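Local structure of glycosyl transferase (Staphylococcus aureus, 5TZJ) at residues A[17-22]-A[88-93]; A[48-53]-A[57-62]; A[118-123]-A[127-132]; A[105-108]-A[112-115]. The protein is a family 2 glycosyl transferase, with uridine-diphosphate-N-acetylglucosamine bound in its N-terminal sheet domain and a TarS-type linker domain further along the chain. All coordinates share one frame; numbering follows the deposited sequence.

Contact 1 (A[17-22]-A[88-93]). With UD1 (uridine-diphosphate-N-acetylglucosamine), chain C.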
loop_
_atom_site.group_PDB
_atom_site.type_symbol
_atom_site.label_atom_id
_atom_site.label_comp_id
_atom_site.label_asym_id
_atom_site.label_seq_id
_atom_site.Cartn_x
_atom_site.Cartn_y
_atom_site.Cartn_z
ATOM N N THR A 17 10.641 -3.187 21.792
ATOM C CA THR A 17 9.974 -3.209 23.090
ATOM C C THR A 17 8.683 -2.390 23.085
ATOM O O THR A 17 7.685 -2.795 23.697
ATOM C CB THR A 17 10.933 -2.706 24.173
ATOM O OG1 THR A 17 12.073 -3.575 24.229
ATOM C CG2 THR A 17 10.269 -2.708 25.511
ATOM N N GLU A 18 8.676 -1.225 22.430
ATOM C CA GLU A 18 7.447 -0.428 22.449
ATOM C C GLU A 18 6.278 -1.218 21.859
ATOM O O GLU A 18 5.193 -1.267 22.456
ATOM C CB GLU A 18 7.635 0.907 21.718
ATOM C CG GLU A 18 9.047 1.490 21.813
ATOM C CD GLU A 18 9.414 2.071 23.181
ATOM O OE1 GLU A 18 10.476 2.718 23.244
ATOM O OE2 GLU A 18 8.676 1.897 24.187
ATOM N N LEU A 19 6.503 -1.915 20.745
ATOM C CA LEU A 19 5.445 -2.749 20.170
ATOM C C LEU A 19 4.996 -3.840 21.138
ATOM O O LEU A 19 3.795 -4.005 21.397
ATOM C CB LEU A 19 5.923 -3.385 18.870
ATOM C CG LEU A 19 4.994 -4.471 18.311
ATOM C CD1 LEU A 19 3.541 -3.990 18.117
ATOM C CD2 LEU A 19 5.577 -4.954 16.983
ATOM N N LEU A 20 5.948 -4.628 21.652
ATOM C CA LEU A 20 5.586 -5.755 22.505
ATOM C C LEU A 20 4.879 -5.297 23.778
ATOM O O LEU A 20 3.978 -5.990 24.254
ATOM C CB LEU A 20 6.825 -6.589 22.832
ATOM C CG LEU A 20 7.549 -7.171 21.609
ATOM C CD1 LEU A 20 8.984 -7.601 21.953
ATOM C CD2 LEU A 20 6.773 -8.323 21.008
ATOM N N ASN A 21 5.250 -4.129 24.325
ATOM C CA ASN A 21 4.530 -3.596 25.486
ATOM C C ASN A 21 3.087 -3.273 25.117
ATOM O O ASN A 21 2.167 -3.509 25.912
ATOM C CB ASN A 21 5.200 -2.333 26.037
ATOM C CG ASN A 21 6.489 -2.607 26.774
ATOM O OD1 ASN A 21 6.767 -3.738 27.191
ATOM N ND2 ASN A 21 7.288 -1.555 26.955
ATOM N N SER A 22 2.874 -2.746 23.901
ATOM C CA SER A 22 1.517 -2.376 23.499
ATOM C C SER A 22 0.663 -3.618 23.273
ATOM O O SER A 22 -0.546 -3.597 23.540
ATOM C CB SER A 22 1.549 -1.500 22.241
ATOM O OG SER A 22 1.578 -2.294 21.064
ATOM N N LEU A 88 -3.588 -9.193 11.932
ATOM C CA LEU A 88 -3.202 -7.787 11.971
ATOM C C LEU A 88 -1.700 -7.719 11.778
ATOM O O LEU A 88 -0.956 -8.343 12.540
ATOM C CB LEU A 88 -3.575 -7.134 13.296
ATOM C CG LEU A 88 -2.990 -5.744 13.558
ATOM C CD1 LEU A 88 -3.464 -4.693 12.541
ATOM C CD2 LEU A 88 -3.366 -5.327 15.023
ATOM N N PHE A 89 -1.262 -6.970 10.774
ATOM C CA PHE A 89 0.156 -6.752 10.532
ATOM C C PHE A 89 0.610 -5.474 11.231
ATOM O O PHE A 89 0.054 -4.398 11.004
ATOM C CB PHE A 89 0.453 -6.653 9.030
ATOM C CG PHE A 89 0.100 -7.887 8.259
ATOM C CD1 PHE A 89 1.017 -8.974 8.169
ATOM C CD2 PHE A 89 -1.145 -8.018 7.684
ATOM C CE1 PHE A 89 0.680 -10.123 7.458
ATOM C CE2 PHE A 89 -1.486 -9.162 6.962
ATOM C CZ PHE A 89 -0.572 -10.218 6.853
ATOM N N VAL A 90 1.625 -5.587 12.075
ATOM C CA VAL A 90 2.219 -4.423 12.719
ATOM C C VAL A 90 3.713 -4.459 12.485
ATOM O O VAL A 90 4.362 -5.471 12.784
ATOM C CB VAL A 90 1.952 -4.396 14.230
ATOM C CG1 VAL A 90 2.456 -3.053 14.787
ATOM C CG2 VAL A 90 0.497 -4.629 14.482
ATOM N N ASP A 91 4.260 -3.343 12.044
ATOM C CA ASP A 91 5.695 -3.261 11.833
ATOM C C ASP A 91 6.439 -3.018 13.134
ATOM O O ASP A 91 5.895 -2.475 14.111
ATOM C CB ASP A 91 6.018 -2.173 10.828
ATOM C CG ASP A 91 5.561 -2.555 9.448
ATOM O OD1 ASP A 91 5.341 -3.785 9.220
ATOM O OD2 ASP A 91 5.444 -1.644 8.618
ATOM N N SER A 92 7.700 -3.474 13.143
ATOM C CA SER A 92 8.440 -3.627 14.388
ATOM C C SER A 92 8.682 -2.300 15.100
ATOM O O SER A 92 8.900 -2.291 16.317
ATOM C CB SER A 92 9.764 -4.343 14.106
ATOM O OG SER A 92 10.572 -3.586 13.230
ATOM N N ASP A 93 8.666 -1.184 14.375
ATOM C CA ASP A 93 8.885 0.137 14.943
ATOM C C ASP A 93 7.581 0.881 15.217
ATOM O O ASP A 93 7.619 2.080 15.525
ATOM C CB ASP A 93 9.769 0.954 14.000
ATOM C CG ASP A 93 9.202 1.002 12.576
ATOM O OD1 ASP A 93 8.181 0.308 12.319
ATOM O OD2 ASP A 93 9.781 1.696 11.706
HETATM C "C1'" UD1 C . 6.233 1.253 5.262
HETATM C "C2'" UD1 C . 4.959 0.447 5.487
HETATM C "C3'" UD1 C . 5.382 -0.969 5.691
HETATM C "C4'" UD1 C . 5.836 -1.466 4.363
HETATM C "C5'" UD1 C . 7.160 -0.771 4.039
HETATM C "C6'" UD1 C . 7.667 -1.196 2.692
HETATM C "C7'" UD1 C . 3.202 1.986 6.409
HETATM C "C8'" UD1 C . 2.978 2.506 5.001
HETATM N "N2'" UD1 C . 4.200 0.975 6.654
HETATM O "O1'" UD1 C . 6.944 1.190 6.443
HETATM O "O3'" UD1 C . 4.329 -1.784 6.280
HETATM O "O4'" UD1 C . 5.985 -2.872 4.399
HETATM O "O5'" UD1 C . 6.981 0.708 4.063
HETATM O "O6'" UD1 C . 6.606 -1.209 1.769
HETATM O "O7'" UD1 C . 2.589 2.411 7.321
HETATM N N1 UD1 C . 11.705 -5.704 7.695
HETATM C C2 UD1 C . 12.019 -7.143 7.464
HETATM N N3 UD1 C . 13.165 -7.540 6.586
HETATM C C4 UD1 C . 13.957 -6.492 5.952
HETATM C C5 UD1 C . 13.621 -5.046 6.166
HETATM C C6 UD1 C . 12.485 -4.668 7.039
HETATM O O2 UD1 C . 11.367 -7.966 7.984
HETATM O O4 UD1 C . 14.868 -6.806 5.257
HETATM C C1B UD1 C . 10.559 -5.368 8.500
HETATM C C2B UD1 C . 10.812 -4.180 9.582
HETATM O "O2'" UD1 C . 11.453 -4.756 10.787
HETATM C C3B UD1 C . 9.600 -3.664 9.785
HETATM C C4B UD1 C . 8.828 -3.861 8.464
HETATM O O4B UD1 C . 9.621 -4.915 7.670
HETATM O O3B UD1 C . 8.831 -4.444 10.820
HETATM C C5B UD1 C . 8.733 -2.697 7.647
HETATM O O5B UD1 C . 10.018 -2.238 7.327
HETATM P PA UD1 C . 10.321 -0.643 7.625
HETATM O O1A UD1 C . 11.799 -0.368 7.525
HETATM O O2A UD1 C . 9.769 -0.259 8.986
HETATM O O3A UD1 C . 9.454 0.141 6.436
HETATM P PB UD1 C . 8.558 1.525 6.568
HETATM O O1B UD1 C . 8.765 2.268 7.869
HETATM O O2B UD1 C . 9.141 2.339 5.424
#

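Contact 2 (A[48-53]-A[57-62])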
loop_
_atom_site.group_PDB
_atom_site.type_symbol
_atom_site.label_atom_id
_atom_site.label_comp_id
_atom_site.label_asym_id
_atom_site.label_seq_id
_atom_site.Cartn_x
_atom_site.Cartn_y
_atom_site.Cartn_z
ATOM N N GLN A 48 16.464 -11.841 21.569
ATOM C CA GLN A 48 16.524 -11.968 23.018
ATOM C C GLN A 48 15.544 -11.015 23.685
ATOM O O GLN A 48 14.967 -11.360 24.720
ATOM C CB GLN A 48 17.951 -11.734 23.515
ATOM C CG GLN A 48 18.943 -12.800 23.025
ATOM C CD GLN A 48 19.643 -12.444 21.700
ATOM O OE1 GLN A 48 19.036 -11.902 20.762
ATOM N NE2 GLN A 48 20.939 -12.774 21.618
ATOM N N ILE A 49 15.307 -9.835 23.096
ATOM C CA ILE A 49 14.254 -8.968 23.641
ATOM C C ILE A 49 12.878 -9.591 23.426
ATOM O O ILE A 49 12.050 -9.622 24.346
ATOM C CB ILE A 49 14.340 -7.552 23.050
ATOM C CG1 ILE A 49 15.670 -6.912 23.470
ATOM C CG2 ILE A 49 13.209 -6.704 23.574
ATOM C CD1 ILE A 49 16.042 -5.682 22.672
ATOM N N VAL A 50 12.627 -10.145 22.240
ATOM C CA VAL A 50 11.344 -10.798 21.992
ATOM C C VAL A 50 11.093 -11.926 22.999
ATOM O O VAL A 50 9.971 -12.098 23.487
ATOM C CB VAL A 50 11.258 -11.295 20.534
ATOM C CG1 VAL A 50 10.059 -12.214 20.362
ATOM C CG2 VAL A 50 11.148 -10.090 19.529
ATOM N N GLU A 51 12.132 -12.694 23.354
ATOM C CA GLU A 51 11.917 -13.841 24.235
ATOM C C GLU A 51 11.567 -13.453 25.667
ATOM O O GLU A 51 11.059 -14.299 26.418
ATOM C CB GLU A 51 13.150 -14.759 24.225
ATOM C CG GLU A 51 13.113 -15.644 23.004
ATOM C CD GLU A 51 12.051 -16.715 23.156
ATOM O OE1 GLU A 51 11.424 -17.049 22.112
ATOM O OE2 GLU A 51 11.872 -17.224 24.312
ATOM N N LYS A 52 11.819 -12.207 26.075
ATOM C CA LYS A 52 11.365 -11.797 27.397
ATOM C C LYS A 52 9.836 -11.746 27.511
ATOM O O LYS A 52 9.331 -11.651 28.632
ATOM C CB LYS A 52 11.970 -10.436 27.766
ATOM C CG LYS A 52 13.500 -10.333 27.607
ATOM C CD LYS A 52 13.995 -8.938 28.017
ATOM C CE LYS A 52 15.357 -8.595 27.421
ATOM N NZ LYS A 52 16.501 -8.891 28.350
ATOM N N TYR A 53 9.094 -11.824 26.395
ATOM C CA TYR A 53 7.631 -11.777 26.402
ATOM C C TYR A 53 6.973 -13.147 26.229
ATOM O O TYR A 53 5.736 -13.215 26.160
ATOM C CB TYR A 53 7.140 -10.820 25.300
ATOM C CG TYR A 53 7.506 -9.380 25.597
ATOM C CD1 TYR A 53 8.778 -8.902 25.299
ATOM C CD2 TYR A 53 6.584 -8.500 26.219
ATOM C CE1 TYR A 53 9.139 -7.609 25.581
ATOM C CE2 TYR A 53 6.933 -7.183 26.504
ATOM C CZ TYR A 53 8.224 -6.745 26.179
ATOM O OH TYR A 53 8.629 -5.456 26.446
ATOM N N LEU A 57 2.982 -13.025 26.462
ATOM C CA LEU A 57 2.169 -13.103 25.262
ATOM C C LEU A 57 2.079 -14.550 24.801
ATOM O O LEU A 57 2.936 -15.371 25.107
ATOM C CB LEU A 57 2.773 -12.234 24.159
ATOM C CG LEU A 57 2.614 -10.752 24.530
ATOM C CD1 LEU A 57 3.521 -9.857 23.671
ATOM C CD2 LEU A 57 1.130 -10.296 24.444
ATOM N N ASN A 58 1.029 -14.856 24.063
ATOM C CA ASN A 58 0.981 -16.075 23.263
ATOM C C ASN A 58 1.929 -15.880 22.084
ATOM O O ASN A 58 1.589 -15.225 21.104
ATOM C CB ASN A 58 -0.445 -16.315 22.791
ATOM C CG ASN A 58 -0.675 -17.721 22.348
ATOM O OD1 ASN A 58 0.243 -18.535 22.374
ATOM N ND2 ASN A 58 -1.918 -18.037 21.979
ATOM N N LEU A 59 3.122 -16.435 22.157
ATOM C CA LEU A 59 4.201 -15.969 21.301
ATOM C C LEU A 59 4.650 -17.083 20.361
ATOM O O LEU A 59 4.814 -18.229 20.782
ATOM C CB LEU A 59 5.336 -15.484 22.194
ATOM C CG LEU A 59 6.313 -14.428 21.721
ATOM C CD1 LEU A 59 7.338 -14.038 22.802
ATOM C CD2 LEU A 59 6.988 -14.995 20.583
ATOM N N LYS A 60 4.831 -16.752 19.083
ATOM C CA LYS A 60 5.486 -17.639 18.131
ATOM C C LYS A 60 6.663 -16.884 17.523
ATOM O O LYS A 60 6.470 -15.819 16.926
ATOM C CB LYS A 60 4.520 -18.091 17.024
ATOM C CG LYS A 60 3.470 -19.091 17.432
ATOM C CD LYS A 60 2.553 -19.366 16.238
ATOM C CE LYS A 60 1.490 -20.409 16.585
ATOM N NZ LYS A 60 0.295 -20.304 15.682
ATOM N N VAL A 61 7.870 -17.431 17.663
ATOM C CA VAL A 61 9.094 -16.817 17.140
ATOM C C VAL A 61 9.769 -17.789 16.182
ATOM O O VAL A 61 9.971 -18.968 16.507
ATOM C CB VAL A 61 10.101 -16.451 18.264
ATOM C CG1 VAL A 61 11.382 -15.834 17.701
ATOM C CG2 VAL A 61 9.511 -15.510 19.211
ATOM N N SER A 62 10.193 -17.276 15.033
ATOM C CA SER A 62 11.141 -18.025 14.238
ATOM C C SER A 62 12.024 -17.011 13.531
ATOM O O SER A 62 11.771 -15.798 13.576
ATOM C CB SER A 62 10.433 -18.950 13.255
ATOM O OG SER A 62 9.690 -18.183 12.331
#

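Contact 3 (A[118-123]-A[127-132])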
loop_
_atom_site.group_PDB
_atom_site.type_symbol
_atom_site.label_atom_id
_atom_site.label_comp_id
_atom_site.label_asym_id
_atom_site.label_seq_id
_atom_site.Cartn_x
_atom_site.Cartn_y
_atom_site.Cartn_z
ATOM N N ILE A 118 -8.180 0.388 10.234
ATOM C CA ILE A 118 -8.183 0.987 11.563
ATOM C C ILE A 118 -7.396 2.286 11.521
ATOM O O ILE A 118 -6.349 2.371 10.868
ATOM C CB ILE A 118 -7.627 0.029 12.623
ATOM C CG1 ILE A 118 -6.212 -0.444 12.233
ATOM C CG2 ILE A 118 -8.599 -1.128 12.852
ATOM C CD1 ILE A 118 -5.585 -1.313 13.334
ATOM N N LYS A 119 -7.936 3.314 12.165
ATOM C CA LYS A 119 -7.405 4.659 11.998
ATOM C C LYS A 119 -5.961 4.721 12.480
ATOM O O LYS A 119 -5.620 4.196 13.543
ATOM C CB LYS A 119 -8.270 5.675 12.766
ATOM C CG LYS A 119 -7.718 7.083 12.674
ATOM C CD LYS A 119 -8.430 8.041 13.600
ATOM C CE LYS A 119 -9.861 8.224 13.229
ATOM N NZ LYS A 119 -10.554 9.121 14.230
ATOM N N MET A 120 -5.110 5.383 11.700
ATOM C CA MET A 120 -3.708 5.495 12.059
ATOM C C MET A 120 -3.380 6.897 12.568
ATOM O O MET A 120 -4.095 7.868 12.307
ATOM C CB MET A 120 -2.815 5.139 10.869
ATOM C CG MET A 120 -3.312 3.975 10.021
ATOM S SD MET A 120 -2.416 3.894 8.444
ATOM C CE MET A 120 -0.747 3.743 9.097
ATOM N N LYS A 121 -2.291 6.984 13.331
ATOM C CA LYS A 121 -1.769 8.252 13.813
ATOM C C LYS A 121 -0.269 8.301 13.566
ATOM O O LYS A 121 0.444 7.333 13.875
ATOM C CB LYS A 121 -2.063 8.436 15.298
ATOM C CG LYS A 121 -1.257 9.545 15.962
ATOM C CD LYS A 121 -1.544 10.899 15.335
ATOM C CE LYS A 121 -0.873 12.009 16.133
ATOM N NZ LYS A 121 -1.179 11.854 17.565
ATOM N N GLY A 122 0.202 9.412 12.994
ATOM C CA GLY A 122 1.635 9.621 12.857
ATOM C C GLY A 122 2.272 9.974 14.194
ATOM O O GLY A 122 1.676 10.652 15.035
ATOM N N VAL A 123 3.496 9.495 14.400
ATOM C CA VAL A 123 4.261 9.819 15.603
ATOM C C VAL A 123 5.596 10.412 15.178
ATOM O O VAL A 123 6.196 9.964 14.192
ATOM C CB VAL A 123 4.474 8.597 16.519
ATOM C CG1 VAL A 123 5.194 9.018 17.784
ATOM C CG2 VAL A 123 3.149 7.960 16.866
ATOM N N GLY A 127 4.173 10.882 8.331
ATOM C CA GLY A 127 2.919 11.159 7.654
ATOM C C GLY A 127 2.103 9.886 7.511
ATOM O O GLY A 127 2.638 8.818 7.244
ATOM N N VAL A 128 0.798 10.011 7.701
ATOM C CA VAL A 128 -0.081 8.853 7.617
ATOM C C VAL A 128 -1.345 9.227 6.843
ATOM O O VAL A 128 -1.840 10.354 6.989
ATOM C CB VAL A 128 -0.406 8.321 9.024
ATOM C CG1 VAL A 128 -1.597 7.464 8.983
ATOM C CG2 VAL A 128 0.769 7.527 9.620
ATOM N N PRO A 129 -1.890 8.330 6.008
ATOM C CA PRO A 129 -3.144 8.638 5.311
ATOM C C PRO A 129 -4.263 8.962 6.290
ATOM O O PRO A 129 -4.403 8.327 7.335
ATOM C CB PRO A 129 -3.441 7.344 4.539
ATOM C CG PRO A 129 -2.721 6.310 5.255
ATOM C CD PRO A 129 -1.443 6.962 5.682
ATOM N N GLN A 130 -5.080 9.955 5.939
ATOM C CA GLN A 130 -6.202 10.329 6.793
ATOM C C GLN A 130 -7.523 10.482 6.066
ATOM O O GLN A 130 -8.563 10.478 6.737
ATOM C CB GLN A 130 -5.907 11.642 7.531
ATOM C CG GLN A 130 -4.710 11.574 8.461
ATOM C CD GLN A 130 -4.036 12.921 8.612
ATOM O OE1 GLN A 130 -4.073 13.524 9.680
ATOM N NE2 GLN A 130 -3.421 13.403 7.537
ATOM N N SER A 131 -7.531 10.611 4.729
ATOM C CA SER A 131 -8.755 10.957 4.013
ATOM C C SER A 131 -9.822 9.872 4.098
ATOM O O SER A 131 -11.011 10.187 3.967
ATOM C CB SER A 131 -8.452 11.254 2.544
ATOM O OG SER A 131 -8.193 10.062 1.817
ATOM N N MET A 132 -9.443 8.613 4.325
ATOM C CA MET A 132 -10.422 7.543 4.475
ATOM C C MET A 132 -10.806 7.272 5.934
ATOM O O MET A 132 -11.580 6.352 6.201
ATOM C CB MET A 132 -9.906 6.247 3.814
ATOM C CG MET A 132 -8.729 5.543 4.509
ATOM S SD MET A 132 -7.244 6.565 4.526
ATOM C CE MET A 132 -6.949 6.723 2.742
HETATM O O HOH W 1 -5.233 8.219 10.010
#

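Contact 4 (A[105-108]-A[112-115])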
loop_
_atom_site.group_PDB
_atom_site.type_symbol
_atom_site.label_atom_id
_atom_site.label_comp_id
_atom_site.label_asym_id
_atom_site.label_seq_id
_atom_site.Cartn_x
_atom_site.Cartn_y
_atom_site.Cartn_z
ATOM N N ALA A 105 -12.552 -6.519 17.653
ATOM C CA ALA A 105 -13.313 -7.751 17.815
ATOM C C ALA A 105 -14.794 -7.442 17.968
ATOM O O ALA A 105 -15.648 -8.151 17.420
ATOM C CB ALA A 105 -12.810 -8.541 19.027
ATOM N N ALA A 106 -15.114 -6.391 18.719
ATOM C CA ALA A 106 -16.512 -6.020 18.895
ATOM C C ALA A 106 -17.120 -5.582 17.566
ATOM O O ALA A 106 -18.235 -5.986 17.231
ATOM C CB ALA A 106 -16.630 -4.925 19.954
ATOM N N PHE A 107 -16.355 -4.833 16.761
ATOM C CA PHE A 107 -16.867 -4.313 15.492
ATOM C C PHE A 107 -17.054 -5.433 14.471
ATOM O O PHE A 107 -18.075 -5.484 13.765
ATOM C CB PHE A 107 -15.906 -3.246 14.956
ATOM C CG PHE A 107 -16.449 -2.443 13.798
ATOM C CD1 PHE A 107 -16.273 -2.861 12.492
ATOM C CD2 PHE A 107 -17.169 -1.267 14.028
ATOM C CE1 PHE A 107 -16.784 -2.089 11.409
ATOM C CE2 PHE A 107 -17.673 -0.517 12.970
ATOM C CZ PHE A 107 -17.461 -0.927 11.653
ATOM N N ILE A 108 -16.076 -6.337 14.379
ATOM C CA ILE A 108 -16.178 -7.479 13.475
ATOM C C ILE A 108 -17.352 -8.374 13.863
ATOM O O ILE A 108 -18.053 -8.916 12.999
ATOM C CB ILE A 108 -14.846 -8.252 13.475
ATOM C CG1 ILE A 108 -13.817 -7.501 12.616
ATOM C CG2 ILE A 108 -15.044 -9.720 13.051
ATOM C CD1 ILE A 108 -12.370 -7.829 12.971
ATOM N N HIS A 112 -19.127 -8.409 10.550
ATOM C CA HIS A 112 -18.534 -9.506 9.774
ATOM C C HIS A 112 -17.651 -8.982 8.640
ATOM O O HIS A 112 -17.645 -9.517 7.528
ATOM C CB HIS A 112 -19.604 -10.459 9.240
ATOM C CG HIS A 112 -20.527 -10.980 10.300
ATOM N ND1 HIS A 112 -21.761 -10.421 10.550
ATOM C CD2 HIS A 112 -20.381 -11.985 11.195
ATOM C CE1 HIS A 112 -22.347 -11.073 11.542
ATOM N NE2 HIS A 112 -21.533 -12.031 11.948
ATOM N N SER A 113 -16.893 -7.929 8.928
ATOM C CA SER A 113 -15.914 -7.412 7.975
ATOM C C SER A 113 -14.974 -8.516 7.497
ATOM O O SER A 113 -14.611 -9.423 8.247
ATOM C CB SER A 113 -15.095 -6.284 8.622
ATOM O OG SER A 113 -15.915 -5.422 9.410
ATOM N N ASP A 114 -14.556 -8.424 6.233
ATOM C CA ASP A 114 -13.451 -9.237 5.733
ATOM C C ASP A 114 -12.130 -8.518 5.791
ATOM O O ASP A 114 -11.085 -9.174 5.921
ATOM C CB ASP A 114 -13.703 -9.675 4.291
ATOM C CG ASP A 114 -14.932 -10.539 4.190
ATOM O OD1 ASP A 114 -15.196 -11.284 5.176
ATOM O OD2 ASP A 114 -15.636 -10.441 3.162
ATOM N N VAL A 115 -12.175 -7.194 5.684
ATOM C CA VAL A 115 -11.019 -6.321 5.807
ATOM C C VAL A 115 -11.458 -5.163 6.682
ATOM O O VAL A 115 -12.480 -4.526 6.401
ATOM C CB VAL A 115 -10.524 -5.832 4.417
ATOM C CG1 VAL A 115 -9.453 -4.754 4.523
ATOM C CG2 VAL A 115 -10.049 -7.009 3.586
#

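Contact 1 (A[17-22]-A[88-93])
Helix 16-24 comes nearest the chain leaving strand 86-89 at Leu19 and Ser92, whose CA atoms are 6.6 Å apart. Leu19 has its CG anti to the backbone N (chi1 170°), which sends both methyls across to segment 88-93: CD1 meets CG1 of Val90 at 3.6 Å, while CD2 lies against the carbonyl O of Asp91 at 3.8 Å. The leucine and valine cross at a slant, and Leu19 also packs on Val7 of strand 3-9. Past Val90 the side chains of Asp91 and Ser92 point away from the helix, toward the ligand. The backbone N of Ser92 gives a straight bond to UD1 O3B (2.8 Å, 169°), Ser92 OG shares a hydrogen bond with UD1 O2' at 2.8 Å, and Asp91 OD2 accepts from UD1 O3' at 2.6 Å. Asp91 OD1 is held by a salt bridge to Arg75, itself a ligand partner, and Asp93 OD2 pairs with Arg206. The Asp-Ser-Asp sequence is consistent with the DXD motif of GT-A glycosyl transferases. One short peptide thus sets Val90 and the carbonyl oxygens of Asp91 and Ser92 against Leu19, and turns an amide and polar side chains to both sugar rings.

Contact 2 (A[48-53]-A[57-62])
Val50 and Val61 meet methyl to methyl, CG1 against CG2 at 3.5 Å, the two side chains sliding past each other in opposite directions. Glu51 reaches the same valine: its chain bends at chi2 (-73°) and brings OE1 to 3.8 Å from Val61 CG2. Next along the strand, Leu59 pushes its CD1 against the backbone of residues 50-53, 3.3 Å from Val50 O and 3.6 Å from Tyr53 C. At the closing end, Leu57 N donates to Tyr53 O at 2.8 Å, almost head-on to the carbonyl (C=O...N angle 168°), and Leu57 CD1 approaches Tyr53 CB at 4.1 Å. Further out, the charge of Glu51 is paired with Arg54. The Tyr53 ring extends away from the strand to helix 16-24, where it packs on Leu20 and its OH bonds Asn21 OD1, so Tyr53 also joins this segment to that helix. Lys60, facing off the other way, forms salt bridges with Glu34 and Glu83. A tight turn returning an amphipathic helix to the sheet, here to strand 59-63 beside parallel strand 33-39, is the second half of a beta-alpha-beta crossover in a Rossmann-like domain.

Contact 3 (A[118-123]-A[127-132])
Met120 and Val128 are pressed together hard: Met120 CB is only 3.2 Å from Val128 CG1, closer than two carbons normally pack. The methionine then curls round that same methyl. Its chain runs out past the valine and folds back at the thioether (chi3 58°), leaving SD at 3.7 Å and CE at 3.8 Å from Val128 CG1. Pro129 adds a lighter touch, its CG 4.0 Å from SD, and the other valine methyl, CG2, lies over the backbone of Gly122, 3.9 Å from its N. Looser is the polar join beside this apolar cluster. The two backbones make no direct hydrogen bond; a water spans them, donating to Met120 O at 2.6 Å and to Pro129 O at 2.8 Å, so two carbonyls that could not bond each other are both satisfied. Lys121 leaves the strand away from the loop, an exposed neighbour to the buried Met120. Strand 115-122 is occupied along its other backbone edge, where Lys119 and Lys121 pair with residues of strand 201-203. The loop therefore folds back over a sheet strand through side chains and water, without a beta ladder, beside the uridine-diphosphate-N-acetylglucosamine pocket: Met120 also touches UD1.

Contact 4 (A[105-108]-A[112-115])
Phe107 offers an edge of its ring to Ser113, whose OG lies near the ring plane at 4.0 Å from both CD1 and CE1, while the imidazole of His112 has Ile108 O over one face, 4.1 Å above the plane and displaced toward the rim. The phenylalanine reaches the serine because its CG is anti to the backbone N (chi1 -169°), which swings the ring off the helix toward the sheet. There both helix residues pack on Leu116, Phe107 also on Ser193 and Leu195 and Ile108 also on Ile156. The polar partner of Ser113 OG is Ser193 OG, to which it is hydrogen-bonded; against the ring edge it only packs. What fixes the turn is a backbone bond: His112 N donates to Ile108 O at 2.7 Å with an N-H...O angle of 151°, approaching 23° out of the carbonyl plane. The same carbonyl oxygen thus receives the amide of His112 and sits over its ring. Beyond that bond the helical path stops. His112 adopts the left-handed conformation with positive phi, which turns its side chain outward to the exposed side and brings Ser113 in beneath the helix, its OG 4.4 Å from Ile108 CG1. Just downstream, Asp114 forms a salt bridge with Arg158 and accepts from the backbone N of Asn190 and Arg191, so the chain is already fastened to neighbouring elements before strand 115-122 begins. A residue of left-handed conformation just after the helix, leading through a two-residue link into a strand, here connects helix 100-111 to strand 115-122 of the mixed sheet in this GT-A-like domain.

Overall arrangement
Contacts 1, 2 and 4 are buried, whereas contact 3 lies at the surface; all four fall within the glycosyl transferase family 2 range. Contacts 1 and 2 are neighbours, their centres 12 Å apart, and their helices pack together on one side of the sheet. Contact 4 leads along the chain into contact 3: the strand entered after the helix end is the one over which the later loop folds. Ligand chemistry separates them more sharply. Contact 1 supplies hydrogen bonds to UD1 and contact 3 reaches UD1 through Met120, while contacts 2 and 4 are turns leading from a helix to a strand, each closed by one backbone bond and apolar packing; contact 3 uses a water instead.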